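Long-range contacts in tRNA (guanine(9)-N1)-methyltransferase (Schizosaccharomyces pombe, PDB 4JWG), which uses S-adenosyl-L-methionine to methylate N1 of guanine at position 9 of cytoplasmic tRNA, the chain here holding its SPOUT-type methyltransferase domain: residues 32-37 with 133-138; 41-46 with 139-144; 116-121 with 149-154; 123-128 with 159-164. All blocks are in the same frame, centred on the assembly; numbering follows the deposited sequence.

Contact 1: 32-37 with 133-138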
# COMPACT_ATOMS: atom_id res chain seq x y z
N ARG A 32 0.05 10.66 0.66
CA ARG A 32 1.20 9.79 0.47
C ARG A 32 0.91 8.37 0.90
O ARG A 32 0.25 8.13 1.90
CB ARG A 32 2.43 10.37 1.15
CG ARG A 32 2.81 11.73 0.54
CD ARG A 32 3.28 12.69 1.60
NE ARG A 32 2.17 13.08 2.46
CZ ARG A 32 2.30 13.77 3.59
NH1 ARG A 32 3.50 14.14 3.98
NH2 ARG A 32 1.23 14.08 4.32
N ILE A 33 1.37 7.42 0.10
CA ILE A 33 1.12 6.05 0.41
C ILE A 33 2.44 5.35 0.49
O ILE A 33 3.28 5.52 -0.39
CB ILE A 33 0.18 5.39 -0.64
CG1 ILE A 33 -1.21 6.07 -0.62
CG2 ILE A 33 0.07 3.84 -0.41
CD1 ILE A 33 -2.31 5.44 -1.55
N VAL A 34 2.61 4.55 1.55
CA VAL A 34 3.89 3.98 1.94
C VAL A 34 3.75 2.48 1.87
O VAL A 34 2.80 1.90 2.40
CB VAL A 34 4.27 4.43 3.38
CG1 VAL A 34 5.45 3.63 3.97
CG2 VAL A 34 4.54 5.94 3.43
N LEU A 35 4.68 1.83 1.18
CA LEU A 35 4.75 0.40 1.22
C LEU A 35 5.80 0.11 2.23
O LEU A 35 7.02 0.40 2.06
CB LEU A 35 5.14 -0.18 -0.14
CG LEU A 35 4.27 0.25 -1.30
CD1 LEU A 35 4.81 -0.49 -2.50
CD2 LEU A 35 2.78 -0.05 -1.04
N ASP A 36 5.35 -0.46 3.33
CA ASP A 36 6.31 -0.75 4.37
C ASP A 36 7.05 -2.09 4.13
O ASP A 36 6.54 -3.16 4.41
CB ASP A 36 5.62 -0.71 5.71
CG ASP A 36 6.46 -1.29 6.78
OD1 ASP A 36 7.71 -1.28 6.62
OD2 ASP A 36 5.86 -1.74 7.79
N CYS A 37 8.27 -1.98 3.61
CA CYS A 37 9.02 -3.18 3.17
C CYS A 37 9.94 -3.83 4.18
O CYS A 37 10.87 -4.54 3.80
CB CYS A 37 9.73 -2.92 1.84
SG CYS A 37 8.75 -2.05 0.61
N ASP A 133 -4.15 15.30 3.71
CA ASP A 133 -2.99 15.53 4.59
C ASP A 133 -2.38 14.27 5.26
O ASP A 133 -1.38 14.39 6.00
CB ASP A 133 -3.31 16.60 5.68
CG ASP A 133 -4.47 16.18 6.59
OD1 ASP A 133 -5.56 15.86 6.06
OD2 ASP A 133 -4.29 16.15 7.84
N LYS A 134 -2.96 13.08 5.02
CA LYS A 134 -2.55 11.88 5.75
C LYS A 134 -1.63 10.98 4.95
O LYS A 134 -1.41 11.21 3.75
CB LYS A 134 -3.75 11.08 6.22
CG LYS A 134 -4.58 11.79 7.25
CD LYS A 134 -4.18 11.41 8.68
CE LYS A 134 -5.00 12.18 9.72
NZ LYS A 134 -6.37 12.61 9.23
N ILE A 135 -1.10 9.98 5.63
CA ILE A 135 -0.10 9.08 5.11
C ILE A 135 -0.53 7.68 5.44
O ILE A 135 -0.58 7.28 6.61
CB ILE A 135 1.29 9.34 5.73
CG1 ILE A 135 1.72 10.79 5.50
CG2 ILE A 135 2.35 8.40 5.14
CD1 ILE A 135 2.83 11.21 6.42
N TYR A 136 -0.81 6.92 4.39
CA TYR A 136 -1.38 5.60 4.51
C TYR A 136 -0.34 4.54 4.21
O TYR A 136 0.33 4.60 3.14
CB TYR A 136 -2.58 5.51 3.57
CG TYR A 136 -3.66 6.47 4.00
CD1 TYR A 136 -4.49 6.17 5.09
CD2 TYR A 136 -3.80 7.71 3.38
CE1 TYR A 136 -5.47 7.10 5.52
CE2 TYR A 136 -4.77 8.64 3.80
CZ TYR A 136 -5.60 8.32 4.87
OH TYR A 136 -6.55 9.23 5.28
N ILE A 137 -0.21 3.60 5.16
CA ILE A 137 0.84 2.54 5.09
C ILE A 137 0.24 1.18 4.76
O ILE A 137 -0.79 0.78 5.36
CB ILE A 137 1.67 2.40 6.40
CG1 ILE A 137 2.16 3.77 6.89
CG2 ILE A 137 2.83 1.46 6.19
CD1 ILE A 137 2.55 3.81 8.33
N ILE A 138 0.86 0.48 3.80
CA ILE A 138 0.49 -0.88 3.49
C ILE A 138 1.69 -1.77 3.79
O ILE A 138 2.78 -1.51 3.32
CB ILE A 138 0.06 -1.04 2.03
CG1 ILE A 138 -1.05 -0.06 1.65
CG2 ILE A 138 -0.39 -2.44 1.74
CD1 ILE A 138 -1.17 0.17 0.03
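I138 N gives an almost straight hydrogen bond to V34 O (2.8 Å, 172° at the hydrogen), one rung of the ladder between the parallel strands 32-36 and 135-138. V34 N sends one back to Y136 O at 2.8 Å, so V34 both donates and accepts across the same gap. Y136 N binds R32 O at 3.0 Å and D36 N binds I138 O at 2.8 Å; the outermost rung, R32 N to K134 O, is weak. The strand directions differ by 24°. R32 covers its neighbour with one face of its guanidinium, whose NH2 lies 3.5 Å from I135 CG1; the bend at chi3 (-69°) folds the group over that branch, and Q112 takes NH1. On the same face V34 CG2 meets I135 CG2 at 3.7 Å, while I137 CG2 reaches D36 CB at 3.6 Å. Across the sheet, the I138 CD1 methyl touches I33 CG2 at 3.9 Å and also L35 CD2. The carboxylate of D36 turns to partners beyond these strands, Y118 and K154. Both strands are interior members of the domain's six-stranded parallel sheet: 70-74 pairs with the far edge of 32-36 and 116-119 with that of 135-138. F185 of helix 181-194 covers both I33 and I138, and F109 touches V34 and I135 on the other face.

Contact 2: 41-46 with 139-144. With ACY (acetic acid), chain C.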
# COMPACT_ATOMS: atom_id res chain seq x y z
N ASP A 41 12.35 -10.63 6.36
CA ASP A 41 12.52 -11.75 7.31
C ASP A 41 11.51 -12.90 7.13
O ASP A 41 11.70 -14.04 7.51
CB ASP A 41 12.01 -11.11 8.62
CG ASP A 41 13.10 -10.46 9.45
OD1 ASP A 41 14.19 -10.18 8.90
OD2 ASP A 41 12.86 -10.19 10.66
N LEU A 42 10.35 -12.52 6.64
CA LEU A 42 9.19 -13.34 6.81
C LEU A 42 9.08 -14.22 5.59
O LEU A 42 8.62 -15.35 5.70
CB LEU A 42 8.00 -12.48 7.25
CG LEU A 42 8.26 -11.82 8.60
CD1 LEU A 42 7.04 -11.07 9.08
CD2 LEU A 42 8.68 -12.88 9.64
N MET A 43 9.55 -13.73 4.45
CA MET A 43 9.33 -14.44 3.22
C MET A 43 10.40 -15.31 2.55
O MET A 43 11.58 -14.98 2.63
CB MET A 43 8.93 -13.29 2.30
CG MET A 43 7.57 -12.71 2.63
SD MET A 43 7.28 -11.15 1.76
CE MET A 43 8.11 -9.99 2.84
N ASN A 44 10.01 -16.35 1.86
CA ASN A 44 10.97 -17.09 1.10
C ASN A 44 11.19 -16.39 -0.20
O ASN A 44 10.53 -15.44 -0.48
CB ASN A 44 10.47 -18.48 0.84
CG ASN A 44 9.21 -18.49 0.09
OD1 ASN A 44 8.49 -19.45 0.06
ND2 ASN A 44 8.92 -17.38 -0.51
N ASP A 45 12.11 -16.87 -1.01
CA ASP A 45 12.44 -16.25 -2.31
C ASP A 45 11.19 -16.10 -3.19
O ASP A 45 10.96 -15.04 -3.78
CB ASP A 45 13.49 -17.04 -3.09
CG ASP A 45 14.86 -16.99 -2.44
OD1 ASP A 45 15.65 -17.92 -2.71
OD2 ASP A 45 15.12 -16.05 -1.66
N LYS A 46 10.40 -17.16 -3.31
CA LYS A 46 9.24 -17.11 -4.22
C LYS A 46 8.32 -15.96 -3.81
O LYS A 46 7.80 -15.25 -4.65
CB LYS A 46 8.46 -18.43 -4.22
CG LYS A 46 9.15 -19.59 -4.97
N GLY A 139 1.50 -2.81 4.59
CA GLY A 139 2.59 -3.69 4.93
C GLY A 139 3.06 -4.47 3.72
O GLY A 139 2.26 -5.18 3.09
N ALA A 140 4.32 -4.32 3.34
CA ALA A 140 4.77 -5.05 2.16
C ALA A 140 5.11 -6.49 2.59
O ALA A 140 6.27 -6.86 2.82
CB ALA A 140 5.95 -4.34 1.46
N ILE A 141 4.05 -7.28 2.68
CA ILE A 141 4.10 -8.64 3.22
C ILE A 141 3.16 -9.54 2.37
O ILE A 141 2.06 -9.11 2.01
CB ILE A 141 3.74 -8.66 4.77
CG1 ILE A 141 3.78 -10.07 5.39
CG2 ILE A 141 2.37 -8.07 5.02
CD1 ILE A 141 5.15 -10.78 5.32
N VAL A 142 3.61 -10.74 2.03
CA VAL A 142 2.86 -11.73 1.23
C VAL A 142 2.32 -12.82 2.17
O VAL A 142 2.97 -13.15 3.16
CB VAL A 142 3.76 -12.30 0.07
CG1 VAL A 142 3.39 -13.69 -0.32
CG2 VAL A 142 3.68 -11.42 -1.14
N ASP A 143 1.13 -13.36 1.88
CA ASP A 143 0.48 -14.36 2.73
C ASP A 143 0.44 -13.81 4.15
O ASP A 143 0.89 -14.47 5.08
CB ASP A 143 1.22 -15.73 2.66
CG ASP A 143 0.31 -16.93 2.97
OD1 ASP A 143 -0.33 -17.47 2.04
OD2 ASP A 143 0.24 -17.33 4.16
N LYS A 144 -0.04 -12.59 4.29
CA LYS A 144 0.01 -11.95 5.57
C LYS A 144 -0.83 -12.70 6.56
O LYS A 144 -0.92 -12.32 7.70
CB LYS A 144 -0.48 -10.53 5.44
CG LYS A 144 -1.95 -10.37 5.50
CD LYS A 144 -2.49 -9.87 4.19
CE LYS A 144 -3.99 -9.76 4.21
NZ LYS A 144 -4.48 -8.55 3.51
C ACY C . -1.84 -4.60 4.86
O ACY C . -1.42 -3.54 5.46
OXT ACY C . -3.02 -4.87 4.34
CH3 ACY C . -0.80 -5.69 4.70
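M43 and L42, just before helix 45-63, lean on the loop that runs on from strand 135-139. At its start the backbone N of G139 donates a nearly straight hydrogen bond to O of an acetic acid molecule, probably left from crystallisation; G139 is itself a residue that binds S-adenosyl-L-methionine. A140 is the centre of an inverse gamma turn, closed by a weak bond from I141 N to G139 O, and the A140 carbonyl O lies 3.6 Å from the M43 CE methyl. I141 then divides its two branches between different partners. CG1 is anti to the backbone N (chi1 -180°) and carries I141 CD1 to L42 CB at 3.8 Å and to M43 CE at 3.9 Å, whereas I141 CG2 faces the acetic acid methyl CH3 at 4.0 Å. The side chain thus touches L42 and M43 with one branch and the bound molecule with the other. V142 crosses M43 at about a right angle, with V142 CB 4.1 Å from M43 SD; E47 and S50 of helix 45-63 touch V142 too, and L51 packs on M43 and A140. D143, the proton acceptor of the reaction, follows with left-handed backbone angles. K144 NZ is hydrogen-bonded to L179 O. No hydrogen bond links the two segments, which meet through methyl groups and the M43 sulfur; the backbone bond of A140 to D36 also holds the turn. G139, D143 and K144 belong to the S-adenosyl-L-methionine site, formed by loops at the C-terminal ends of the sheet strands as in other SPOUT methyltransferases.

Contact 3: 116-121 with 149-154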
# COMPACT_ATOMS: atom_id res chain seq x y z
N LEU A 116 0.25 9.63 10.11
CA LEU A 116 0.40 8.25 9.66
C LEU A 116 -0.78 7.39 10.05
O LEU A 116 -1.22 7.44 11.19
CB LEU A 116 1.63 7.64 10.30
CG LEU A 116 3.01 8.22 9.98
CD1 LEU A 116 4.00 7.74 11.03
CD2 LEU A 116 3.43 7.77 8.59
N VAL A 117 -1.27 6.58 9.09
CA VAL A 117 -2.35 5.61 9.32
C VAL A 117 -1.92 4.28 8.75
O VAL A 117 -1.70 4.16 7.54
CB VAL A 117 -3.68 6.01 8.63
CG1 VAL A 117 -4.79 5.02 8.94
CG2 VAL A 117 -4.11 7.40 9.06
N TYR A 118 -1.81 3.28 9.62
CA TYR A 118 -1.40 1.96 9.20
C TYR A 118 -2.63 1.15 8.87
O TYR A 118 -3.47 0.93 9.75
CB TYR A 118 -0.57 1.23 10.27
CG TYR A 118 0.40 0.25 9.65
CD1 TYR A 118 1.76 0.41 9.85
CD2 TYR A 118 -0.03 -0.81 8.81
CE1 TYR A 118 2.69 -0.45 9.27
CE2 TYR A 118 0.88 -1.68 8.20
CZ TYR A 118 2.27 -1.48 8.45
OH TYR A 118 3.27 -2.29 7.91
N LEU A 119 -2.73 0.70 7.63
CA LEU A 119 -3.88 -0.09 7.27
C LEU A 119 -3.73 -1.51 7.75
O LEU A 119 -2.71 -2.16 7.52
CB LEU A 119 -4.14 -0.12 5.76
CG LEU A 119 -4.04 1.12 4.90
CD1 LEU A 119 -4.39 0.67 3.50
CD2 LEU A 119 -4.92 2.22 5.35
N SER A 120 -4.77 -2.02 8.39
CA SER A 120 -4.72 -3.39 8.88
C SER A 120 -6.13 -3.90 9.01
O SER A 120 -6.97 -3.28 9.68
CB SER A 120 -4.01 -3.47 10.24
OG SER A 120 -4.51 -4.60 10.97
N ALA A 121 -6.39 -5.06 8.40
CA ALA A 121 -7.70 -5.73 8.50
C ALA A 121 -8.11 -6.05 9.94
O ALA A 121 -9.29 -6.43 10.15
CB ALA A 121 -7.72 -7.02 7.67
N ASN A 149 -2.27 -10.40 13.57
CA ASN A 149 -2.20 -9.03 14.07
C ASN A 149 -0.87 -8.39 13.81
O ASN A 149 -0.50 -7.42 14.48
CB ASN A 149 -2.50 -8.96 15.58
CG ASN A 149 -3.88 -9.46 15.94
OD1 ASN A 149 -4.84 -9.31 15.20
ND2 ASN A 149 -3.98 -10.06 17.12
N LEU A 150 -0.14 -8.93 12.83
CA LEU A 150 1.22 -8.50 12.54
C LEU A 150 1.42 -7.01 12.39
O LEU A 150 2.32 -6.43 12.99
CB LEU A 150 1.68 -9.10 11.22
CG LEU A 150 3.00 -8.53 10.71
CD1 LEU A 150 4.13 -9.07 11.54
CD2 LEU A 150 3.20 -8.82 9.25
N CYS A 151 0.56 -6.39 11.58
CA CYS A 151 0.65 -4.94 11.32
C CYS A 151 -0.06 -4.13 12.43
O CYS A 151 0.27 -2.99 12.64
CB CYS A 151 0.13 -4.55 9.93
SG CYS A 151 1.02 -5.33 8.49
N GLN A 152 -1.05 -4.71 13.12
CA GLN A 152 -1.68 -4.05 14.28
C GLN A 152 -0.65 -3.88 15.38
O GLN A 152 -0.49 -2.78 15.92
CB GLN A 152 -2.82 -4.88 14.85
CG GLN A 152 -4.20 -4.37 14.56
CD GLN A 152 -4.51 -3.00 15.13
OE1 GLN A 152 -4.15 -2.67 16.27
NE2 GLN A 152 -5.17 -2.20 14.35
N ASN A 153 0.05 -4.99 15.69
CA ASN A 153 1.07 -5.02 16.73
C ASN A 153 2.12 -3.97 16.50
O ASN A 153 2.50 -3.25 17.41
CB ASN A 153 1.76 -6.38 16.76
CG ASN A 153 0.94 -7.46 17.45
OD1 ASN A 153 1.44 -8.58 17.60
ND2 ASN A 153 -0.31 -7.14 17.87
N LYS A 154 2.60 -3.91 15.26
CA LYS A 154 3.66 -2.98 14.90
C LYS A 154 3.25 -1.50 15.05
O LYS A 154 3.93 -0.73 15.72
CB LYS A 154 4.11 -3.25 13.47
CG LYS A 154 5.09 -2.22 12.96
CD LYS A 154 5.78 -2.70 11.70
CE LYS A 154 6.75 -1.63 11.19
NZ LYS A 154 7.67 -2.32 10.24
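Y118 and C151 bury the most surface here, followed by S120. The ring of Y118, on strand 116-119, sets its CE2 corner against C151 CB at 3.4 Å, on the first turn of helix 150-158. C151 SG, beside its own backbone N at chi1 -60°, lies oblique to the ring, 4.8 Å from the Y118 centroid and 59° off the normal, a cysteine sulfur-aromatic contact; the ring atom nearest SG is again CE2. The carbonyl O of C151 lies over one face of the same ring. S120 continues the surface, its OG lying 3.6 Å from Q152 CG while it also takes a hydrogen bond from D122 N. The helix belongs to a beta-alpha-beta crossover from strand 135-139 to strand 161-163 and packs over strand 116-119, which lies between those two in the sheet. Replacing Y118 by a phenylalanine would probably deprive D36 of its hydroxyl partner, leaving its carboxylate more dependent on the salt bridge from K154. Both partners of D36 OD2 come from this contact, one from the strand and one from the helix. Between the segments, carbon, the C151 sulfur and the S120 oxygen meet without hydrogen bonds, while the polar ends of Y118, S120 and K154 have partners outside. C151, which binds S-adenosyl-L-methionine, is thus held against the Y118 ring by apolar and sulfur-aromatic contact; L119, another binder, points away from the helix.

Contact 4: 123-128 with 159-164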
# COMPACT_ATOMS: atom_id res chain seq x y z
N SER A 123 -7.76 -3.89 12.58
CA SER A 123 -8.16 -2.72 13.32
C SER A 123 -9.64 -2.75 13.69
O SER A 123 -10.46 -3.35 12.98
CB SER A 123 -7.89 -1.49 12.48
OG SER A 123 -7.57 -0.43 13.32
N ASP A 124 -9.98 -2.08 14.79
CA ASP A 124 -11.39 -1.83 15.11
C ASP A 124 -11.85 -0.52 14.47
O ASP A 124 -13.04 -0.25 14.40
CB ASP A 124 -11.62 -1.77 16.63
CG ASP A 124 -10.85 -2.86 17.38
OD1 ASP A 124 -11.27 -4.03 17.31
OD2 ASP A 124 -9.83 -2.52 18.03
N ASN A 125 -10.89 0.28 14.02
CA ASN A 125 -11.19 1.44 13.19
C ASN A 125 -11.44 1.15 11.74
O ASN A 125 -10.91 0.22 11.19
CB ASN A 125 -10.05 2.42 13.26
CG ASN A 125 -9.89 3.00 14.62
OD1 ASN A 125 -10.87 3.07 15.41
ND2 ASN A 125 -8.68 3.43 14.94
N THR A 126 -12.24 1.99 11.11
CA THR A 126 -12.50 1.86 9.71
C THR A 126 -12.41 3.22 9.06
O THR A 126 -13.04 4.19 9.52
CB THR A 126 -13.87 1.26 9.45
OG1 THR A 126 -14.07 0.13 10.29
CG2 THR A 126 -13.98 0.80 8.03
N ILE A 127 -11.62 3.28 7.99
CA ILE A 127 -11.64 4.40 7.07
C ILE A 127 -12.99 4.57 6.42
O ILE A 127 -13.58 3.62 5.92
CB ILE A 127 -10.64 4.20 5.92
CG1 ILE A 127 -9.23 4.31 6.44
CG2 ILE A 127 -10.82 5.26 4.88
CD1 ILE A 127 -9.05 5.55 7.27
N THR A 128 -13.48 5.79 6.38
CA THR A 128 -14.67 6.02 5.56
C THR A 128 -14.36 6.95 4.37
O THR A 128 -15.13 6.99 3.41
CB THR A 128 -15.87 6.52 6.39
OG1 THR A 128 -15.49 7.70 7.12
CG2 THR A 128 -16.27 5.46 7.40
N GLY A 159 2.60 3.74 18.60
CA GLY A 159 1.74 4.83 18.96
C GLY A 159 0.95 5.42 17.80
O GLY A 159 0.28 6.45 17.96
N ILE A 160 0.97 4.77 16.63
CA ILE A 160 0.25 5.31 15.48
C ILE A 160 -1.13 4.67 15.26
O ILE A 160 -1.41 3.57 15.74
CB ILE A 160 1.09 5.29 14.18
CG1 ILE A 160 1.11 3.90 13.57
CG2 ILE A 160 2.49 5.85 14.43
CD1 ILE A 160 2.20 3.71 12.49
N LYS A 161 -2.00 5.39 14.57
CA LYS A 161 -3.37 4.93 14.32
C LYS A 161 -3.41 3.80 13.25
O LYS A 161 -2.59 3.78 12.33
CB LYS A 161 -4.26 6.12 13.93
CG LYS A 161 -5.74 5.95 14.31
CD LYS A 161 -6.44 7.30 14.63
CE LYS A 161 -5.91 7.94 15.92
NZ LYS A 161 -6.13 9.42 15.95
N THR A 162 -4.32 2.86 13.41
CA THR A 162 -4.50 1.79 12.47
C THR A 162 -5.92 1.90 12.01
O THR A 162 -6.76 2.38 12.76
CB THR A 162 -4.37 0.39 13.13
OG1 THR A 162 -5.40 0.23 14.12
CG2 THR A 162 -3.00 0.17 13.74
N ALA A 163 -6.20 1.46 10.79
CA ALA A 163 -7.60 1.40 10.33
C ALA A 163 -7.65 0.41 9.22
O ALA A 163 -6.64 0.16 8.59
CB ALA A 163 -8.10 2.75 9.82
N LYS A 164 -8.84 -0.13 8.99
CA LYS A 164 -9.10 -1.01 7.89
C LYS A 164 -10.01 -0.31 6.86
O LYS A 164 -10.59 0.76 7.13
CB LYS A 164 -9.73 -2.29 8.40
CG LYS A 164 -11.13 -2.11 8.90
CD LYS A 164 -11.82 -3.42 9.16
CE LYS A 164 -12.90 -3.21 10.19
NZ LYS A 164 -12.78 -4.38 11.11
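K164 and T126 form a single beta bridge, by which the loop 123-128 lies along the outermost strand 161-163 of the parallel sheet. Two backbone bonds grip K164: its N binds N125 O at 3.0 Å, from above the carbonyl plane, and its O accepts I127 N at 2.9 Å. The side chain follows, CG starting between backbone N and carbonyl carbon (chi1 70°) and the chain running past T126 OG1, 3.5 Å from K164 CE, until K164 NZ meets S123 O end-on at 3.2 Å. An alanine in place of K164 is likely to leave S123 O without this donor and T126 OG1 without the methylene chain beside it. N125 adds a side-chain bond, ND2 to T162 O at 3.1 Å, with the acceptor in the plane of the amide. S123 OG and T162 OG1 are modelled only 2.4 Å apart, so a hydrogen bond is plausible but its length is doubtful; Q152 NE2 of helix 150-158 also approaches T162 OG1, in a pair modelled too close to trust. Behind this shell, Y118 holds K161 and A163 by backbone bonds from the neighbouring strand. Farther along the loop, I127 CG1 rests on A163 CB at 3.9 Å.

Overall arrangement
From the N terminus, strand 32-36 opens contact 1 and residues 41-46 open contact 2; both wait more than 90 residues for their partners. Strand 116-119 and the loop 123-128 then open contacts 3 and 4. The closing segments follow in the same order, 133-138, 139-144, 149-154 and 159-164, so every contact crosses every other and none nests. Contact 1 joins interior strands of the sheet, contact 2 ties the following loop to the start of helix 45-63, contact 3 lays helix 150-158 on strand 116-119, and contact 4 finishes the sheet edge. Contacts 3 and 4 lie close, centres about 8 Å apart; contacts 2 and 4 do not touch.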